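Long-range contacts in L-lysine 6-oxidase (Marinomonas mediterranea, PDB 3WEU), which oxidatively deaminates L-lysine at its epsilon carbon using a cysteine tryptophylquinone cofactor, releasing the hydrogen peroxide that gives it antibacterial activity: residues S240-M244 and Q468-Y472; Y291-R297 and E420-A426; Q325-R329 and N338-Y342; V398-F402 and V521-S527; V528-Q533 and D567-P573. All coordinates share one frame; numbering follows the deposited sequence.

Contact 1 of 5, residues S240-M244 and Q468-Y472; sequences STAWM and QIKHY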
# COMPACT_ATOMS: atom_id res chain seq x y z
N SER A 240 40.33 3.51 33.42
CA SER A 240 40.74 3.34 32.02
C SER A 240 39.46 3.06 31.22
O SER A 240 38.39 2.79 31.82
CB SER A 240 41.80 2.25 31.95
OG SER A 240 42.06 1.86 30.62
N THR A 241 39.51 3.21 29.90
CA THR A 241 38.27 3.27 29.11
C THR A 241 38.42 2.43 27.81
O THR A 241 39.56 2.12 27.37
CB THR A 241 37.90 4.68 28.68
OG1 THR A 241 39.04 5.23 28.04
CG2 THR A 241 37.48 5.55 29.88
N ALA A 242 37.26 2.13 27.22
CA ALA A 242 37.13 1.41 25.97
C ALA A 242 35.80 1.78 25.40
O ALA A 242 35.13 2.72 25.90
CB ALA A 242 37.24 -0.12 26.23
N TRP A 243 35.42 1.11 24.32
CA TRP A 243 34.16 1.30 23.66
C TRP A 243 33.51 -0.05 23.48
O TRP A 243 34.16 -1.11 23.59
CB TRP A 243 34.36 2.02 22.32
CG TRP A 243 33.21 2.84 21.92
CD1 TRP A 243 32.23 2.50 21.08
CD2 TRP A 243 32.89 4.17 22.39
NE1 TRP A 243 31.29 3.49 20.99
CE2 TRP A 243 31.70 4.55 21.77
CE3 TRP A 243 33.51 5.07 23.24
CZ2 TRP A 243 31.11 5.81 21.96
CZ3 TRP A 243 32.90 6.31 23.47
CH2 TRP A 243 31.74 6.67 22.83
N MET A 244 32.23 -0.00 23.18
CA MET A 244 31.43 -1.18 23.01
C MET A 244 30.47 -0.99 21.84
O MET A 244 29.77 0.02 21.76
CB MET A 244 30.64 -1.45 24.31
CG MET A 244 29.68 -2.60 24.21
SD MET A 244 30.60 -4.11 24.21
CE MET A 244 29.38 -5.18 23.56
N GLN A 468 41.84 2.83 19.47
CA GLN A 468 41.21 3.41 20.67
C GLN A 468 40.32 4.57 20.38
O GLN A 468 40.81 5.61 19.94
CB GLN A 468 42.29 3.93 21.56
CG GLN A 468 43.09 2.93 22.31
CD GLN A 468 44.01 3.68 23.30
OE1 GLN A 468 43.81 4.91 23.62
NE2 GLN A 468 45.02 2.98 23.75
N ILE A 469 39.04 4.40 20.66
CA ILE A 469 38.04 5.42 20.39
C ILE A 469 38.21 6.57 21.39
O ILE A 469 38.26 6.33 22.59
CB ILE A 469 36.63 4.87 20.50
CG1 ILE A 469 36.42 3.74 19.46
CG2 ILE A 469 35.59 5.98 20.37
CD1 ILE A 469 36.61 4.15 17.99
N LYS A 470 38.31 7.78 20.87
CA LYS A 470 38.33 8.98 21.72
C LYS A 470 36.99 9.26 22.26
O LYS A 470 36.00 9.29 21.53
CB LYS A 470 38.76 10.16 20.81
CG LYS A 470 38.99 11.48 21.59
CD LYS A 470 39.24 12.61 20.60
CE LYS A 470 40.68 12.74 20.14
NZ LYS A 470 40.76 13.22 18.72
N HIS A 471 36.90 9.51 23.56
CA HIS A 471 35.68 9.80 24.19
C HIS A 471 35.46 11.33 24.25
O HIS A 471 36.39 12.08 24.56
CB HIS A 471 35.74 9.33 25.65
CG HIS A 471 35.70 7.85 25.81
ND1 HIS A 471 35.01 7.25 26.85
CD2 HIS A 471 36.33 6.85 25.14
CE1 HIS A 471 35.17 5.94 26.79
NE2 HIS A 471 35.97 5.67 25.76
N TYR A 472 34.28 11.75 23.90
CA TYR A 472 33.83 13.12 24.12
C TYR A 472 33.17 13.18 25.51
O TYR A 472 32.20 12.51 25.76
CB TYR A 472 32.81 13.47 23.14
CG TYR A 472 32.26 14.89 23.20
CD1 TYR A 472 33.08 15.99 22.95
CD2 TYR A 472 30.91 15.10 23.43
CE1 TYR A 472 32.54 17.27 22.95
CE2 TYR A 472 30.37 16.36 23.44
CZ TYR A 472 31.19 17.43 23.19
OH TYR A 472 30.60 18.64 23.20
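Trp243 lays one face of its indole against the branch methyl of Ile469, whose CG2 stands 4.0 Å from the centroid of the six-membered ring of Trp243. That methyl lies 25° off the ring normal, a CH-pi contact over the face and shifted toward the rim; it is turned there by a first torsion that sets CG2 anti to the backbone N of Ile469. The other branch of Ile469 reaches back to the root of the indole, its CG1 coming within 3.9 Å of Trp243 CB. With its edge the same six-membered ring meets His471 in a T-shaped pair: the planes are at 90°, and Trp243 CZ3 sits 3.8 Å above the centre of the imidazole plane of His471. Over the opposite face lies Thr241 OG1, while Thr241 CB is 3.6 Å from His471 CE1. Residues 240-244 run along strand 237-247 of the mixed sheet in the N-terminal part of the LodA fold, whereas 468-472 come from the C-terminal family region. Thr241 and Trp243, two residues apart on this strand, both point toward 468-472 and take the imidazole between them. The imidazole edge faces the intervening carbonyl: His471 NE2 gives Ala242 O a weak hydrogen bond of 3.1 Å, bent to 127° at the hydrogen. The pyrrole end is fixed separately, because Trp243 NE1 donates to Asp223 on strand 223-232. Ile469 also touches Ile9 of strand 4-13.

Contact 2 of 5, residues Y291-R297 and E420-A426; sequences YVANFDR and EFTAGPA
The guanidinium of Arg297 carries two carbons on the same face: Ala426 CB, 3.6 Å from Arg297 NH1 and offset toward the rim, and Asn294 CB from its own segment. Arg297 NH1 is hydrogen-bonded to Asp427 O, and the guanidinium makes a cation-pi contact with Tyr429. Both donor bonds of the Asn294 amide lie in the amide plane. Asn294 ND2 gives a nearly straight 3.1 Å bond to Thr422 OG1 and another of 2.8 Å to Gly424 O, approached from above the carbonyl plane. CG lies anti to the backbone N of Asn294 (chi1 174°), which carries the amide toward 422-424 and leaves OD1 to cap helix 295-308, with Asn294 as N-cap residue, by accepting from Arg297 N. Around the cap the two segments form a short parallel ladder, Ala293 with Phe421 and Asn294 with Thr422. Ala293 N donates to Glu420 O, Thr422 N to Ala293 O at 2.8 Å, and Phe295 N to Thr422 O at 2.7 Å. A water bridges Ala293 O and Thr422 OG1. Ala293 and Phe421 share the face away from Asn294 and Thr422, where Phe295 CB packs 4.0 Å from Phe421 CD2 and the ring of Phe421 meets Trp416.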
# COMPACT_ATOMS: atom_id res chain seq x y z
N TYR A 291 60.30 -1.90 3.65
CA TYR A 291 59.66 -2.70 4.67
C TYR A 291 59.50 -4.11 4.19
O TYR A 291 58.97 -4.34 3.09
CB TYR A 291 58.27 -2.14 5.04
CG TYR A 291 57.58 -2.94 6.16
CD1 TYR A 291 57.86 -2.67 7.47
CD2 TYR A 291 56.63 -3.98 5.88
CE1 TYR A 291 57.26 -3.38 8.51
CE2 TYR A 291 56.04 -4.71 6.93
CZ TYR A 291 56.34 -4.37 8.24
OH TYR A 291 55.81 -5.03 9.33
N VAL A 292 59.95 -5.05 4.96
CA VAL A 292 59.87 -6.46 4.54
C VAL A 292 58.65 -7.14 5.17
O VAL A 292 58.53 -7.23 6.40
CB VAL A 292 61.21 -7.20 4.94
CG1 VAL A 292 61.13 -8.68 4.63
CG2 VAL A 292 62.41 -6.59 4.21
N ALA A 293 57.68 -7.57 4.36
CA ALA A 293 56.45 -8.15 4.88
C ALA A 293 56.75 -9.55 5.35
O ALA A 293 57.84 -10.12 5.09
CB ALA A 293 55.37 -8.16 3.77
N ASN A 294 55.79 -10.17 5.97
CA ASN A 294 55.94 -11.54 6.39
C ASN A 294 54.79 -12.32 5.71
O ASN A 294 53.62 -11.95 5.86
CB ASN A 294 55.81 -11.67 7.90
CG ASN A 294 55.82 -13.14 8.36
OD1 ASN A 294 54.79 -13.69 8.81
ND2 ASN A 294 56.99 -13.78 8.26
N PHE A 295 55.11 -13.47 5.09
CA PHE A 295 54.06 -14.19 4.40
C PHE A 295 52.93 -14.62 5.33
O PHE A 295 51.74 -14.35 5.06
CB PHE A 295 54.58 -15.40 3.68
CG PHE A 295 53.50 -16.11 2.89
CD1 PHE A 295 53.06 -15.61 1.69
CD2 PHE A 295 52.87 -17.24 3.43
CE1 PHE A 295 52.04 -16.22 1.00
CE2 PHE A 295 51.88 -17.89 2.73
CZ PHE A 295 51.46 -17.37 1.52
N ASP A 296 53.26 -15.34 6.37
CA ASP A 296 52.26 -15.87 7.24
C ASP A 296 51.40 -14.79 7.92
O ASP A 296 50.20 -14.99 8.07
CB ASP A 296 52.81 -16.82 8.33
CG ASP A 296 53.32 -18.18 7.80
OD1 ASP A 296 52.91 -18.66 6.77
OD2 ASP A 296 54.22 -18.76 8.44
N ARG A 297 51.99 -13.72 8.38
CA ARG A 297 51.27 -12.69 9.12
C ARG A 297 50.47 -11.79 8.17
O ARG A 297 49.36 -11.40 8.48
CB ARG A 297 52.27 -11.79 9.88
CG ARG A 297 51.71 -10.68 10.76
CD ARG A 297 52.82 -9.76 11.42
NE ARG A 297 53.50 -9.08 10.36
CZ ARG A 297 54.68 -8.47 10.44
NH1 ARG A 297 55.36 -8.45 11.58
NH2 ARG A 297 55.19 -7.90 9.34
N GLU A 420 60.00 -8.65 -1.27
CA GLU A 420 60.30 -8.09 0.05
C GLU A 420 59.45 -8.72 1.11
O GLU A 420 58.60 -8.10 1.70
CB GLU A 420 60.11 -6.62 0.04
CG GLU A 420 60.95 -5.88 -1.02
CD GLU A 420 62.45 -5.78 -0.62
OE1 GLU A 420 62.93 -6.50 0.31
OE2 GLU A 420 63.16 -5.00 -1.26
N PHE A 421 59.65 -9.99 1.32
CA PHE A 421 58.97 -10.68 2.36
C PHE A 421 59.70 -11.88 2.85
O PHE A 421 60.47 -12.47 2.12
CB PHE A 421 57.56 -11.18 1.95
CG PHE A 421 57.55 -12.30 0.94
CD1 PHE A 421 57.76 -12.06 -0.43
CD2 PHE A 421 57.27 -13.58 1.34
CE1 PHE A 421 57.65 -13.09 -1.37
CE2 PHE A 421 57.25 -14.62 0.43
CZ PHE A 421 57.44 -14.39 -0.92
N THR A 422 59.37 -12.28 4.05
CA THR A 422 59.90 -13.49 4.62
C THR A 422 58.90 -14.56 4.80
O THR A 422 57.67 -14.33 4.74
CB THR A 422 60.41 -13.16 6.04
OG1 THR A 422 59.35 -12.49 6.74
CG2 THR A 422 61.60 -12.26 6.00
N ALA A 423 59.42 -15.71 5.07
CA ALA A 423 58.70 -16.88 5.47
C ALA A 423 59.13 -17.22 6.85
O ALA A 423 60.29 -17.02 7.23
CB ALA A 423 59.03 -18.00 4.50
N GLY A 424 58.21 -17.70 7.66
CA GLY A 424 58.48 -18.06 9.01
C GLY A 424 57.73 -17.12 9.94
O GLY A 424 56.94 -16.28 9.50
N PRO A 425 57.96 -17.21 11.22
CA PRO A 425 57.24 -16.36 12.19
C PRO A 425 57.64 -14.90 12.04
O PRO A 425 58.76 -14.54 11.67
CB PRO A 425 57.79 -16.82 13.55
CG PRO A 425 59.01 -17.65 13.18
CD PRO A 425 58.72 -18.29 11.89
N ALA A 426 56.78 -13.99 12.25
CA ALA A 426 57.32 -12.68 12.30
C ALA A 426 56.93 -12.28 13.65
O ALA A 426 56.06 -12.90 14.18
CB ALA A 426 56.70 -11.82 11.25
O HOH W 1 59.79 -9.99 7.65

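Contact 3 of 5, residues Q325-R329 and N338-Y342; sequences QFDYR and NRMKY
CH-pi packing centres on Phe326 and Asn338: Asn338 CB lies 3.6 Å from the centroid of the Phe326 ring and 8° off its normal, squarely over the face. Phe326 takes chi1 59°, with CG between its backbone N and carbonyl carbon, which aims the ring at the helix. Its far end is also close to the backbone, Phe326 CZ being 3.4 Å from Asn338 O. Tyr328 CE1 covers the opposite face of this phenyl ring. Aromatic pairing follows one turn along, where the edge of Tyr342 points to the face of Tyr328, with ring centroids 5.3 Å apart and planes at 69°. Apolar contact joins the two groups, Tyr342 CB lying at the edge of the Phe326 ring. The polar ends are bound apart from this packing: Tyr328 OH donates to Gln325 OE1 at 2.6 Å in the carbonyl plane and is also hydrogen-bonded to Phe324 N, and Tyr342 OH bonds to Phe321 O. The loop packs against both helix 336-344 and helix 295-308; Ile303 of the latter touches Tyr328 and Tyr342.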
# COMPACT_ATOMS: atom_id res chain seq x y z
N GLN A 325 48.76 -22.22 -7.64
CA GLN A 325 49.09 -22.70 -8.98
C GLN A 325 50.59 -22.46 -9.12
O GLN A 325 51.21 -23.11 -9.92
CB GLN A 325 48.20 -22.06 -10.08
CG GLN A 325 48.41 -20.61 -10.36
CD GLN A 325 47.90 -19.62 -9.28
OE1 GLN A 325 48.09 -19.79 -8.05
NE2 GLN A 325 47.24 -18.61 -9.75
N PHE A 326 51.15 -21.54 -8.33
CA PHE A 326 52.58 -21.39 -8.21
C PHE A 326 52.78 -21.22 -6.72
O PHE A 326 51.84 -21.11 -5.97
CB PHE A 326 53.17 -20.20 -9.01
CG PHE A 326 52.61 -18.83 -8.63
CD1 PHE A 326 53.26 -18.03 -7.69
CD2 PHE A 326 51.41 -18.34 -9.20
CE1 PHE A 326 52.72 -16.75 -7.33
CE2 PHE A 326 50.91 -17.09 -8.85
CZ PHE A 326 51.59 -16.28 -7.97
N ASP A 327 54.02 -21.21 -6.33
CA ASP A 327 54.38 -21.16 -4.96
C ASP A 327 54.35 -19.75 -4.36
O ASP A 327 55.25 -18.94 -4.63
CB ASP A 327 55.78 -21.79 -4.80
CG ASP A 327 56.12 -22.07 -3.33
OD1 ASP A 327 55.36 -21.65 -2.39
OD2 ASP A 327 57.17 -22.71 -3.11
N TYR A 328 53.34 -19.45 -3.54
CA TYR A 328 53.17 -18.12 -2.97
C TYR A 328 54.32 -17.79 -2.00
O TYR A 328 54.58 -16.61 -1.75
CB TYR A 328 51.76 -17.90 -2.31
CG TYR A 328 50.56 -18.12 -3.26
CD1 TYR A 328 50.64 -17.89 -4.66
CD2 TYR A 328 49.39 -18.69 -2.81
CE1 TYR A 328 49.55 -18.16 -5.51
CE2 TYR A 328 48.29 -18.93 -3.66
CZ TYR A 328 48.37 -18.67 -4.95
OH TYR A 328 47.28 -18.96 -5.69
N ARG A 329 55.07 -18.79 -1.49
CA ARG A 329 56.11 -18.55 -0.52
C ARG A 329 57.45 -18.35 -1.18
O ARG A 329 58.40 -17.97 -0.55
CB ARG A 329 56.19 -19.73 0.49
CG ARG A 329 54.97 -19.78 1.40
CD ARG A 329 55.00 -20.99 2.41
NE ARG A 329 53.81 -20.97 3.31
CZ ARG A 329 52.60 -21.47 3.01
NH1 ARG A 329 52.35 -22.07 1.85
NH2 ARG A 329 51.58 -21.32 3.87
N ASN A 338 55.31 -14.11 -11.66
CA ASN A 338 54.10 -14.70 -11.10
C ASN A 338 53.49 -13.90 -9.95
O ASN A 338 52.26 -13.64 -9.94
CB ASN A 338 54.38 -16.10 -10.57
CG ASN A 338 54.59 -17.10 -11.66
OD1 ASN A 338 54.09 -16.97 -12.75
ND2 ASN A 338 55.29 -18.17 -11.34
N ARG A 339 54.31 -13.49 -8.99
CA ARG A 339 53.78 -12.72 -7.85
C ARG A 339 53.24 -11.37 -8.30
O ARG A 339 52.19 -10.91 -7.80
CB ARG A 339 54.81 -12.54 -6.74
CG ARG A 339 55.23 -13.84 -6.08
CD ARG A 339 56.19 -13.56 -4.93
NE ARG A 339 57.53 -13.60 -5.44
CZ ARG A 339 58.29 -12.55 -5.66
NH1 ARG A 339 57.87 -11.35 -5.36
NH2 ARG A 339 59.48 -12.71 -6.17
N MET A 340 53.94 -10.74 -9.25
CA MET A 340 53.54 -9.44 -9.74
C MET A 340 52.20 -9.53 -10.54
O MET A 340 51.37 -8.62 -10.48
CB MET A 340 54.60 -8.88 -10.66
CG MET A 340 55.84 -8.40 -9.99
SD MET A 340 55.58 -6.96 -8.98
CE MET A 340 54.71 -5.93 -10.04
N LYS A 341 52.05 -10.60 -11.30
CA LYS A 341 50.82 -10.82 -12.05
C LYS A 341 49.66 -10.93 -11.04
O LYS A 341 48.64 -10.32 -11.25
CB LYS A 341 50.87 -12.03 -12.89
CG LYS A 341 49.75 -12.05 -13.94
CD LYS A 341 49.86 -13.33 -14.74
CE LYS A 341 49.65 -13.21 -16.25
NZ LYS A 341 48.75 -12.09 -16.56
N TYR A 342 49.83 -11.70 -9.96
CA TYR A 342 48.82 -11.90 -8.91
C TYR A 342 48.45 -10.54 -8.30
O TYR A 342 47.30 -10.15 -8.23
CB TYR A 342 49.42 -12.86 -7.84
CG TYR A 342 48.57 -13.25 -6.67
CD1 TYR A 342 48.16 -12.31 -5.73
CD2 TYR A 342 48.19 -14.58 -6.47
CE1 TYR A 342 47.37 -12.68 -4.62
CE2 TYR A 342 47.39 -14.93 -5.40
CZ TYR A 342 47.00 -13.99 -4.46
OH TYR A 342 46.19 -14.37 -3.41

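Contact 4 of 5, residues V398-F402 and V521-S527; sequences VVEKF and VNFSEPS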
# COMPACT_ATOMS: atom_id res chain seq x y z
N VAL A 398 30.07 11.04 -4.92
CA VAL A 398 31.22 10.12 -4.97
C VAL A 398 30.73 8.71 -5.28
O VAL A 398 29.78 8.20 -4.61
CB VAL A 398 31.96 10.12 -3.65
CG1 VAL A 398 33.12 9.11 -3.60
CG2 VAL A 398 32.55 11.53 -3.40
N VAL A 399 31.40 8.11 -6.26
CA VAL A 399 31.12 6.74 -6.73
C VAL A 399 32.31 5.86 -6.35
O VAL A 399 33.46 6.27 -6.42
CB VAL A 399 30.96 6.75 -8.25
CG1 VAL A 399 30.93 5.38 -8.89
CG2 VAL A 399 29.72 7.54 -8.60
N GLU A 400 32.03 4.63 -5.93
CA GLU A 400 33.11 3.66 -5.74
C GLU A 400 32.51 2.28 -6.00
O GLU A 400 31.90 1.68 -5.16
CB GLU A 400 33.72 3.76 -4.35
CG GLU A 400 34.94 2.91 -4.24
CD GLU A 400 35.25 2.54 -2.82
OE1 GLU A 400 36.05 3.32 -2.19
OE2 GLU A 400 34.72 1.50 -2.29
N LYS A 401 32.63 1.83 -7.22
CA LYS A 401 31.78 0.73 -7.72
C LYS A 401 32.23 -0.63 -7.20
O LYS A 401 31.37 -1.48 -6.80
CB LYS A 401 31.83 0.70 -9.20
CG LYS A 401 31.11 1.84 -9.88
CD LYS A 401 31.09 1.63 -11.39
CE LYS A 401 30.18 2.69 -12.03
NZ LYS A 401 30.00 2.37 -13.48
N PHE A 402 33.56 -0.86 -7.24
CA PHE A 402 34.16 -2.18 -6.93
C PHE A 402 35.22 -2.13 -5.87
O PHE A 402 35.84 -1.08 -5.61
CB PHE A 402 34.73 -2.83 -8.22
CG PHE A 402 33.70 -2.92 -9.34
CD1 PHE A 402 32.65 -3.84 -9.26
CD2 PHE A 402 33.80 -2.12 -10.46
CE1 PHE A 402 31.70 -3.94 -10.23
CE2 PHE A 402 32.85 -2.22 -11.45
CZ PHE A 402 31.80 -3.13 -11.35
N VAL A 521 25.97 -4.06 -10.96
CA VAL A 521 26.83 -2.86 -11.05
C VAL A 521 27.29 -2.60 -12.50
O VAL A 521 27.91 -3.45 -13.16
CB VAL A 521 28.08 -2.99 -10.15
CG1 VAL A 521 28.80 -1.66 -10.07
CG2 VAL A 521 27.69 -3.51 -8.74
N ASN A 522 26.97 -1.40 -12.99
CA ASN A 522 27.36 -1.00 -14.33
C ASN A 522 28.89 -0.99 -14.40
O ASN A 522 29.54 -0.49 -13.45
CB ASN A 522 26.87 0.44 -14.63
CG ASN A 522 27.51 0.98 -15.87
OD1 ASN A 522 28.52 1.65 -15.82
ND2 ASN A 522 27.03 0.53 -16.99
N PHE A 523 29.46 -1.38 -15.52
CA PHE A 523 30.90 -1.26 -15.62
C PHE A 523 31.40 -0.53 -16.89
O PHE A 523 32.54 -0.71 -17.31
CB PHE A 523 31.56 -2.60 -15.47
CG PHE A 523 31.12 -3.64 -16.45
CD1 PHE A 523 31.86 -3.90 -17.58
CD2 PHE A 523 30.04 -4.47 -16.18
CE1 PHE A 523 31.53 -4.92 -18.48
CE2 PHE A 523 29.68 -5.48 -17.08
CZ PHE A 523 30.41 -5.69 -18.24
N SER A 524 30.57 0.28 -17.49
CA SER A 524 30.91 0.93 -18.79
C SER A 524 31.10 2.41 -18.64
O SER A 524 31.80 3.04 -19.43
CB SER A 524 29.83 0.69 -19.83
OG SER A 524 28.58 1.18 -19.40
N GLU A 525 30.47 3.02 -17.65
CA GLU A 525 30.50 4.48 -17.49
C GLU A 525 30.84 4.78 -16.04
O GLU A 525 30.00 4.60 -15.13
CB GLU A 525 29.13 5.10 -17.81
CG GLU A 525 28.82 5.11 -19.31
CD GLU A 525 29.66 6.18 -20.04
OE1 GLU A 525 30.42 6.95 -19.40
OE2 GLU A 525 29.63 6.13 -21.24
N PRO A 526 32.07 5.25 -15.81
CA PRO A 526 32.55 5.40 -14.44
C PRO A 526 31.69 6.27 -13.54
O PRO A 526 31.64 6.05 -12.31
CB PRO A 526 33.90 6.07 -14.63
CG PRO A 526 34.41 5.45 -15.94
CD PRO A 526 33.18 5.32 -16.81
N SER A 527 31.00 7.27 -14.11
CA SER A 527 30.19 8.18 -13.29
C SER A 527 28.72 7.74 -13.05
O SER A 527 27.98 8.35 -12.31
CB SER A 527 30.24 9.60 -13.97
OG SER A 527 29.46 9.52 -15.16
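Lys401 sends its extended chain into the turn at 522-525, and its NZ bonds to Glu525 O at 2.8 Å and to Asn522 O at 2.9 Å. Both carbonyls are approached from above their planes, by 55° and 62°, rather than along a lone pair. A third carbonyl, Val528 O, accepts from the same nitrogen, so this buried ammonium group is gripped by backbone oxygens on several sides. Asn522 shapes the chain that supplies them. Its OD1 accepts from Glu525 N, in the carbonyl plane on a lone pair, and from Ser524 N, which comes instead from above that plane and completes an Asx turn; each bond is 3.0 Å long. Asn522 ND2 serves Ser524 OG at 2.9 Å, in the amide plane, and also Leu572 O. Val399 CG1 rests 3.6 Å from Pro526 O, a carbonyl oxygen; the apolar contact is Phe402 CZ to Val521 CG1 at 3.6 Å, and one face of the phenyl ring is lined by Lys401 CB. Strand 518-522, carrying Val521, pairs antiparallel with strand 575-579, and Ser578 of the latter touches both Phe402 and Val521, placing the short strand 400-402 next to this two-stranded sheet, through Phe402.

Contact 5 of 5, residues V528-Q533 and D567-P573; sequences VNKASQ and DEKVPLP
Asp567 pairs with Gln533 through two backbone bonds, Gln533 N to Asp567 O at 2.8 Å and Asp567 N to Gln533 O at 2.9 Å, a hydrogen-bonded antiparallel pair. At Glu568 and Lys569 the chain turns a corner and the register slips by one: Ser532 alone stands opposite these two residues, a beta bulge, with Ser532 CA 3.3 Å from Glu568 O. A water links Lys569 O, to which it donates, with Lys530 NZ, from which it accepts; the stem of Lys530 runs extended past the backbone here. Val570 restores regular pairing, bonding Ala531 in both directions, with Val570 N to Ala531 O at 2.8 Å and almost straight at 174°. Its CG2, set between the backbone N and carbonyl carbon, meets Gln533 CB at 3.6 Å on the face that Asp567, Gln533 and Ala531 share. Pro571 opposes Lys530 in a non-hydrogen-bonded pair and presents its CA to Asn529 O at 3.5 Å. Leu572 then spreads its two methyls, CD1 to Ala531 CB at 4.0 Å and CD2 to Val528 CG1 at 3.9 Å. Pro573 lies near the end of the Gln533 side chain. These pairs form the base of the antiparallel ribbon of strands 530-543 and 557-571, a long projection consistent with the arm described for this enzyme; Lys530 and Pro571 touch strand 518-522 beside it.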
# COMPACT_ATOMS: atom_id res chain seq x y z
N VAL A 528 28.34 6.60 -13.60
CA VAL A 528 26.97 6.11 -13.58
C VAL A 528 26.84 4.78 -12.84
O VAL A 528 27.53 3.80 -13.18
CB VAL A 528 26.50 5.87 -14.99
CG1 VAL A 528 25.07 5.32 -14.93
CG2 VAL A 528 26.50 7.22 -15.77
N ASN A 529 26.00 4.77 -11.81
CA ASN A 529 25.53 3.48 -11.25
C ASN A 529 24.13 3.11 -11.77
O ASN A 529 23.90 1.97 -12.09
CB ASN A 529 25.58 3.48 -9.73
CG ASN A 529 26.95 3.13 -9.20
OD1 ASN A 529 27.55 2.20 -9.67
ND2 ASN A 529 27.45 3.86 -8.22
N LYS A 530 23.22 4.08 -11.82
CA LYS A 530 21.82 3.84 -12.22
C LYS A 530 21.42 4.92 -13.24
O LYS A 530 21.97 6.03 -13.24
CB LYS A 530 20.87 3.82 -10.99
CG LYS A 530 21.23 2.66 -10.12
CD LYS A 530 20.19 2.02 -9.33
CE LYS A 530 20.85 1.15 -8.30
NZ LYS A 530 19.78 1.10 -7.33
N ALA A 531 20.48 4.57 -14.08
CA ALA A 531 19.96 5.50 -15.09
C ALA A 531 18.50 5.23 -15.20
O ALA A 531 18.00 4.16 -14.69
CB ALA A 531 20.61 5.17 -16.38
N SER A 532 17.78 6.11 -15.90
CA SER A 532 16.37 5.76 -16.19
C SER A 532 16.39 4.88 -17.41
O SER A 532 17.29 4.95 -18.25
CB SER A 532 15.53 7.01 -16.42
OG SER A 532 16.02 7.62 -17.57
N GLN A 533 15.41 4.00 -17.52
CA GLN A 533 15.34 3.14 -18.62
C GLN A 533 13.91 3.16 -19.17
O GLN A 533 12.94 3.03 -18.39
CB GLN A 533 15.74 1.77 -18.22
CG GLN A 533 15.69 0.72 -19.32
CD GLN A 533 16.15 -0.63 -18.84
OE1 GLN A 533 17.36 -0.98 -18.80
NE2 GLN A 533 15.17 -1.43 -18.46
N ASP A 567 11.40 2.96 -15.98
CA ASP A 567 11.91 2.79 -14.63
C ASP A 567 12.90 3.87 -14.44
O ASP A 567 13.88 3.96 -15.23
CB ASP A 567 12.61 1.45 -14.46
CG ASP A 567 11.69 0.29 -14.66
OD1 ASP A 567 10.99 -0.08 -13.70
OD2 ASP A 567 11.63 -0.26 -15.77
N GLU A 568 12.74 4.61 -13.35
CA GLU A 568 13.52 5.81 -13.13
C GLU A 568 14.99 5.57 -12.72
O GLU A 568 15.86 6.40 -12.99
CB GLU A 568 12.80 6.73 -12.12
CG GLU A 568 12.79 8.23 -12.52
CD GLU A 568 12.17 8.58 -13.91
OE1 GLU A 568 12.67 9.51 -14.62
OE2 GLU A 568 11.18 7.95 -14.35
N LYS A 569 15.26 4.45 -12.06
CA LYS A 569 16.61 4.23 -11.53
C LYS A 569 16.88 2.75 -11.58
O LYS A 569 16.50 2.06 -10.63
CB LYS A 569 16.71 4.68 -10.06
CG LYS A 569 16.38 6.15 -9.85
CD LYS A 569 17.05 6.81 -8.64
CE LYS A 569 17.23 5.91 -7.41
NZ LYS A 569 16.01 5.29 -6.80
N VAL A 570 17.52 2.28 -12.64
CA VAL A 570 17.96 0.91 -12.74
C VAL A 570 19.42 0.86 -13.12
O VAL A 570 19.90 1.78 -13.70
CB VAL A 570 17.16 0.13 -13.79
CG1 VAL A 570 15.68 0.12 -13.33
CG2 VAL A 570 17.34 0.70 -15.19
N PRO A 571 20.10 -0.21 -12.74
CA PRO A 571 21.48 -0.34 -13.14
C PRO A 571 21.65 -0.19 -14.63
O PRO A 571 20.93 -0.78 -15.38
CB PRO A 571 21.83 -1.78 -12.68
CG PRO A 571 20.90 -2.04 -11.50
CD PRO A 571 19.62 -1.36 -11.93
N LEU A 572 22.57 0.63 -15.06
CA LEU A 572 22.85 0.80 -16.47
C LEU A 572 23.54 -0.42 -17.03
O LEU A 572 24.59 -0.78 -16.53
CB LEU A 572 23.73 2.01 -16.73
CG LEU A 572 24.03 2.33 -18.19
CD1 LEU A 572 22.72 2.81 -18.90
CD2 LEU A 572 25.14 3.32 -18.28
N PRO A 573 22.98 -1.06 -18.05
CA PRO A 573 23.74 -2.14 -18.70
C PRO A 573 24.93 -1.58 -19.45
O PRO A 573 24.83 -0.45 -19.90
CB PRO A 573 22.78 -2.69 -19.70
CG PRO A 573 21.44 -2.17 -19.31
CD PRO A 573 21.65 -0.88 -18.67
O HOH W 2 17.56 -0.22 -9.06
O HOH W 3 12.13 -0.15 -18.29

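Overall arrangement
From the N terminus, strand 237-247 opens contact 1, which closes only when 468-472 returns to the N-terminal sheet, 224 residues later. Within that long loop lies contact 2, joining the start of helix 295-308 to residues 420-426, and inside contact 2 sits the short loop of contact 3. These two touch through Phe295 and Phe421 against Tyr328 and Arg329, with centres about 15 Å apart. Contact 4 begins at 398-402, before contacts 1 and 2 have closed, and so crosses both. Contact 5 follows in series, about 12 Å from contact 4 between centres; it closes a loop of its own by pairing the ribbon's two strands, and Lys401 and Asn522 of contact 4 bond to its Val528 and Leu572.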